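Blr3880 protein (PDB 2OOD) probably catalyses the zinc-dependent hydrolytic deamination of guanine to xanthine and ammonia in purine breakdown. Local coordinates at residues P250-Q253 with G257-E260; P205-G210 with P239-G244. All blocks are in the same frame, centred on the assembly; numbering follows the deposited sequence.

Contact 1: residues P250-Q253 with G257-E260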
loop_
_atom_site.group_PDB
_atom_site.type_symbol
_atom_site.label_atom_id
_atom_site.label_comp_id
_atom_site.label_asym_id
_atom_site.label_seq_id
_atom_site.Cartn_x
_atom_site.Cartn_y
_atom_site.Cartn_z
ATOM N N PRO A 250 -21.884 -12.670 -27.520
ATOM C CA PRO A 250 -21.340 -13.587 -28.528
ATOM C C PRO A 250 -21.009 -12.950 -29.865
ATOM O O PRO A 250 -20.183 -13.462 -30.620
ATOM C CB PRO A 250 -22.429 -14.651 -28.646
ATOM C CG PRO A 250 -23.672 -13.862 -28.425
ATOM C CD PRO A 250 -23.299 -12.982 -27.245
ATOM N N ASP A 251 -21.632 -11.818 -30.148
ATOM C CA ASP A 251 -21.415 -11.146 -31.422
ATOM C C ASP A 251 -20.330 -10.074 -31.407
ATOM O O ASP A 251 -20.286 -9.237 -32.317
ATOM C CB ASP A 251 -22.727 -10.519 -31.887
ATOM C CG ASP A 251 -23.321 -9.585 -30.841
ATOM O OD1 ASP A 251 -23.545 -10.047 -29.685
ATOM O OD2 ASP A 251 -23.554 -8.395 -31.180
ATOM N N CYS A 252 -19.465 -10.092 -30.390
ATOM C CA CYS A 252 -18.391 -9.098 -30.288
ATOM C C CYS A 252 -17.015 -9.752 -30.097
ATOM O O CYS A 252 -16.880 -10.755 -29.390
ATOM C CB CYS A 252 -18.693 -8.105 -29.149
ATOM S SG CYS A 252 -20.036 -6.883 -29.513
ATOM N N GLN A 253 -15.998 -9.165 -30.723
ATOM C CA GLN A 253 -14.630 -9.692 -30.686
ATOM C C GLN A 253 -13.847 -9.441 -29.397
ATOM O O GLN A 253 -13.198 -10.351 -28.875
ATOM C CB GLN A 253 -13.854 -9.135 -31.887
ATOM C CG GLN A 253 -14.742 -8.992 -33.117
ATOM C CD GLN A 253 -15.572 -10.250 -33.342
ATOM O OE1 GLN A 253 -15.017 -11.328 -33.612
ATOM N NE2 GLN A 253 -16.904 -10.132 -33.213
ATOM N N GLY A 257 -14.995 -3.844 -27.947
ATOM C CA GLY A 257 -15.891 -3.985 -29.081
ATOM C C GLY A 257 -17.355 -3.921 -28.698
ATOM O O GLY A 257 -18.188 -3.447 -29.477
ATOM N N VAL A 258 -17.677 -4.401 -27.500
ATOM C CA VAL A 258 -19.050 -4.384 -27.025
ATOM C C VAL A 258 -19.569 -2.953 -26.930
ATOM O O VAL A 258 -20.690 -2.668 -27.348
ATOM C CB VAL A 258 -19.165 -5.035 -25.639
ATOM C CG1 VAL A 258 -20.619 -5.004 -25.171
ATOM C CG2 VAL A 258 -18.642 -6.460 -25.693
ATOM N N TYR A 259 -18.752 -2.056 -26.382
ATOM C CA TYR A 259 -19.143 -0.657 -26.232
ATOM C C TYR A 259 -19.138 0.114 -27.542
ATOM O O TYR A 259 -19.889 1.075 -27.684
ATOM C CB TYR A 259 -18.234 0.060 -25.229
ATOM C CG TYR A 259 -18.297 -0.520 -23.840
ATOM C CD1 TYR A 259 -19.506 -0.652 -23.176
ATOM C CD2 TYR A 259 -17.152 -0.964 -23.202
ATOM C CE1 TYR A 259 -19.571 -1.220 -21.912
ATOM C CE2 TYR A 259 -17.205 -1.531 -21.940
ATOM C CZ TYR A 259 -18.416 -1.659 -21.302
ATOM O OH TYR A 259 -18.473 -2.248 -20.054
ATOM N N GLU A 260 -18.285 -0.280 -28.486
ATOM C CA GLU A 260 -18.232 0.404 -29.777
ATOM C C GLU A 260 -19.478 0.061 -30.591
ATOM O O GLU A 260 -19.965 0.871 -31.382
ATOM C CB GLU A 260 -16.987 -0.010 -30.556
ATOM C CG GLU A 260 -15.688 0.510 -29.993
ATOM C CD GLU A 260 -14.484 -0.184 -30.601
ATOM O OE1 GLU A 260 -14.389 -1.429 -30.477
ATOM O OE2 GLU A 260 -13.633 0.513 -31.199
#
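Cys252 and Val258 make most of this small contact, and they make it by apolar packing. The CB of Cys252 lies 3.8 Å from CG2 of Val258, one methyl against one methylene. The cysteine sulfur is close too: SG rests 3.7 Å from Val258 CA, near the backbone as well as the methyl CG2. The torsion explains this placement. With SG set beside the backbone N and opposite the carbonyl carbon (chi1 -73°), the thiol lies against the helical turn, where it also packs 3.9 Å from the carbonyl O of Gly257. Val258 turns CG2 to the cysteine, its CG2 being set beside its own backbone N. Gly257 has no side chain, so this part of the helix meets the loop with bare backbone.

Polar bonds lie around this packing. The backbone N of Gly257 makes a weak hydrogen bond to Asp254 OD1, within the link that joins loop and helix.

Charged groups act around the edge. Asp251 OD2 pairs with Lys261 NZ just past the helix, while the carboxylate of Glu260 is shared between Arg284 and Lys288.

In the fold, this is a short helix-loop-helix connection: the loop leaving helix 239-248 folds back on helix 255-260, between strands 230-234 and 269-272 of the amidohydrolase TIM barrel.

Contact 2: residues P205-G210 with P239-G244; sequences PRFAFG and PAECSG. With GUN (guanine), chain C.
Phe207 holds its CG between the backbone N and the carbonyl carbon (chi1 70°), while Glu241 sets its CG anti to the backbone N (chi1 -179°) and then bends at chi2; together these turns bring the carboxylate to the rim of the ring. Glu241 OE1 lies in the ring plane, 3.6 Å from Phe207 CD2, and the carboxylate is tilted 36° from the ring. That oxygen also bonds Tyr255 OH, and OE2 takes the backbone N of both Glu237 and Asn238, so the carboxylate is gripped at both oxygens.

The faces of Phe207 are used differently. Guanine stands over one, its plane steeply inclined and its C8 edge pointing at the face, consistent with a CH-pi approach. Against the opposite face, toward the rim, lies Gly210 N, which bonds Phe207 O to close a tight turn. A leucine in place of Phe207 would probably deprive guanine C8 of its flat aromatic seat and Glu241 OE1 of the ring edge beside it.

Farther along, Phe209 CD1 is 3.8 Å from Gly244 C; Gly244, with no side chain, lets the ring edge lie against the helix backbone.

The 205-210 loop packs on helix 239-248, which follows the next barrel strand, 230-234. Loops at the C-terminal ends of the strands form the active site in TIM-barrel amidohydrolases, and here this one supplies Phe207 to the guanine pocket.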
loop_
_atom_site.group_PDB
_atom_site.type_symbol
_atom_site.label_atom_id
_atom_site.label_comp_id
_atom_site.label_asym_id
_atom_site.label_seq_id
_atom_site.Cartn_x
_atom_site.Cartn_y
_atom_site.Cartn_z
ATOM N N PRO A 205 -23.514 2.617 -17.791
ATOM C CA PRO A 205 -23.851 1.196 -17.861
ATOM C C PRO A 205 -22.723 0.589 -17.017
ATOM O O PRO A 205 -21.561 0.629 -17.414
ATOM C CB PRO A 205 -23.699 0.883 -19.345
ATOM C CG PRO A 205 -22.584 1.792 -19.757
ATOM C CD PRO A 205 -22.959 3.089 -19.072
ATOM N N ARG A 206 -23.054 0.059 -15.848
ATOM C CA ARG A 206 -22.040 -0.488 -14.959
ATOM C C ARG A 206 -20.911 -1.229 -15.667
ATOM O O ARG A 206 -19.749 -0.830 -15.567
ATOM C CB ARG A 206 -22.689 -1.384 -13.917
ATOM C CG ARG A 206 -21.765 -1.734 -12.787
ATOM C CD ARG A 206 -22.545 -1.823 -11.516
ATOM N NE ARG A 206 -21.687 -2.141 -10.384
ATOM C CZ ARG A 206 -22.071 -2.058 -9.117
ATOM N NH1 ARG A 206 -23.301 -1.660 -8.817
ATOM N NH2 ARG A 206 -21.226 -2.375 -8.152
ATOM N N PHE A 207 -21.241 -2.309 -16.369
ATOM C CA PHE A 207 -20.231 -3.060 -17.103
ATOM C C PHE A 207 -20.886 -4.102 -18.003
ATOM O O PHE A 207 -21.898 -4.707 -17.640
ATOM C CB PHE A 207 -19.218 -3.693 -16.133
ATOM C CG PHE A 207 -19.771 -4.819 -15.312
ATOM C CD1 PHE A 207 -20.996 -4.699 -14.660
ATOM C CD2 PHE A 207 -19.046 -6.001 -15.167
ATOM C CE1 PHE A 207 -21.498 -5.746 -13.876
ATOM C CE2 PHE A 207 -19.544 -7.059 -14.378
ATOM C CZ PHE A 207 -20.769 -6.925 -13.737
ATOM N N ALA A 208 -20.308 -4.287 -19.188
ATOM C CA ALA A 208 -20.833 -5.210 -20.188
ATOM C C ALA A 208 -21.362 -6.501 -19.599
ATOM O O ALA A 208 -22.461 -6.940 -19.936
ATOM C CB ALA A 208 -19.769 -5.508 -21.241
ATOM N N PHE A 209 -20.588 -7.108 -18.711
ATOM C CA PHE A 209 -21.015 -8.364 -18.108
ATOM C C PHE A 209 -22.393 -8.291 -17.460
ATOM O O PHE A 209 -23.100 -9.295 -17.391
ATOM C CB PHE A 209 -19.998 -8.823 -17.069
ATOM C CG PHE A 209 -20.306 -10.168 -16.481
ATOM C CD1 PHE A 209 -20.335 -11.302 -17.289
ATOM C CD2 PHE A 209 -20.544 -10.313 -15.116
ATOM C CE1 PHE A 209 -20.595 -12.567 -16.746
ATOM C CE2 PHE A 209 -20.807 -11.579 -14.558
ATOM C CZ PHE A 209 -20.830 -12.706 -15.377
ATOM N N GLY A 210 -22.763 -7.110 -16.977
ATOM C CA GLY A 210 -24.058 -6.949 -16.339
ATOM C C GLY A 210 -24.990 -6.046 -17.126
ATOM O O GLY A 210 -25.892 -5.432 -16.550
ATOM N N PRO A 239 -9.986 -11.673 -15.570
ATOM C CA PRO A 239 -10.037 -12.691 -16.628
ATOM C C PRO A 239 -11.408 -13.367 -16.709
ATOM O O PRO A 239 -12.007 -13.433 -17.792
ATOM C CB PRO A 239 -8.906 -13.658 -16.248
ATOM C CG PRO A 239 -8.787 -13.486 -14.764
ATOM C CD PRO A 239 -8.931 -11.988 -14.592
ATOM N N ALA A 240 -11.911 -13.856 -15.577
ATOM C CA ALA A 240 -13.221 -14.501 -15.568
ATOM C C ALA A 240 -14.285 -13.533 -16.113
ATOM O O ALA A 240 -15.192 -13.936 -16.842
ATOM C CB ALA A 240 -13.581 -14.943 -14.150
ATOM N N GLU A 241 -14.167 -12.257 -15.757
ATOM C CA GLU A 241 -15.103 -11.235 -16.210
ATOM C C GLU A 241 -15.006 -11.088 -17.730
ATOM O O GLU A 241 -16.013 -10.957 -18.414
ATOM C CB GLU A 241 -14.784 -9.888 -15.538
ATOM C CG GLU A 241 -15.720 -8.744 -15.926
ATOM C CD GLU A 241 -14.997 -7.408 -16.105
ATOM O OE1 GLU A 241 -15.681 -6.388 -16.360
ATOM O OE2 GLU A 241 -13.749 -7.379 -16.000
ATOM N N CYS A 242 -13.787 -11.106 -18.254
ATOM C CA CYS A 242 -13.578 -10.967 -19.695
ATOM C C CYS A 242 -14.189 -12.121 -20.473
ATOM O O CYS A 242 -14.782 -11.917 -21.538
ATOM C CB CYS A 242 -12.083 -10.869 -20.011
ATOM S SG CYS A 242 -11.388 -9.247 -19.652
ATOM N N SER A 243 -14.032 -13.334 -19.943
ATOM C CA SER A 243 -14.585 -14.530 -20.573
ATOM C C SER A 243 -16.115 -14.425 -20.614
ATOM O O SER A 243 -16.729 -14.579 -21.682
ATOM C CB SER A 243 -14.170 -15.786 -19.793
ATOM O OG SER A 243 -12.763 -15.980 -19.843
ATOM N N GLY A 244 -16.718 -14.148 -19.455
ATOM C CA GLY A 244 -18.165 -14.019 -19.370
ATOM C C GLY A 244 -18.745 -13.002 -20.343
ATOM O O GLY A 244 -19.763 -13.261 -20.990
HETATM N N9 GUN C . -17.933 -3.413 -12.454
HETATM C C8 GUN C . -18.364 -4.696 -12.408
HETATM N N7 GUN C . -17.630 -5.400 -11.595
HETATM C C5 GUN C . -16.676 -4.613 -11.052
HETATM C C6 GUN C . -15.610 -4.819 -10.117
HETATM O O6 GUN C . -15.407 -5.923 -9.598
HETATM N N1 GUN C . -14.810 -3.725 -9.791
HETATM C C2 GUN C . -15.034 -2.481 -10.360
HETATM N N2 GUN C . -14.231 -1.406 -10.010
HETATM N N3 GUN C . -16.014 -2.284 -11.224
HETATM C C4 GUN C . -16.846 -3.309 -11.600
#

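Contact 2 reaches the ligand itself, whereas contact 1 stands behind it: the side chain of Val258 is about 13 Å from guanine and about 11 Å from that of the zinc ligand His234. The two centres are 12 Å apart, and helix 255-260 bridges them. From it Tyr259 passes its hydroxyl to the 205-210 loop, where OH lies 2.9 Å from Ala208 N, a probable hydrogen bond; the same hydroxyl bonds His234 O. Val258 also brings CG1 to 4.1 Å from Ala208 CB. One short helix therefore packs on its own preceding loop and on Ala208, the residue after Phe207.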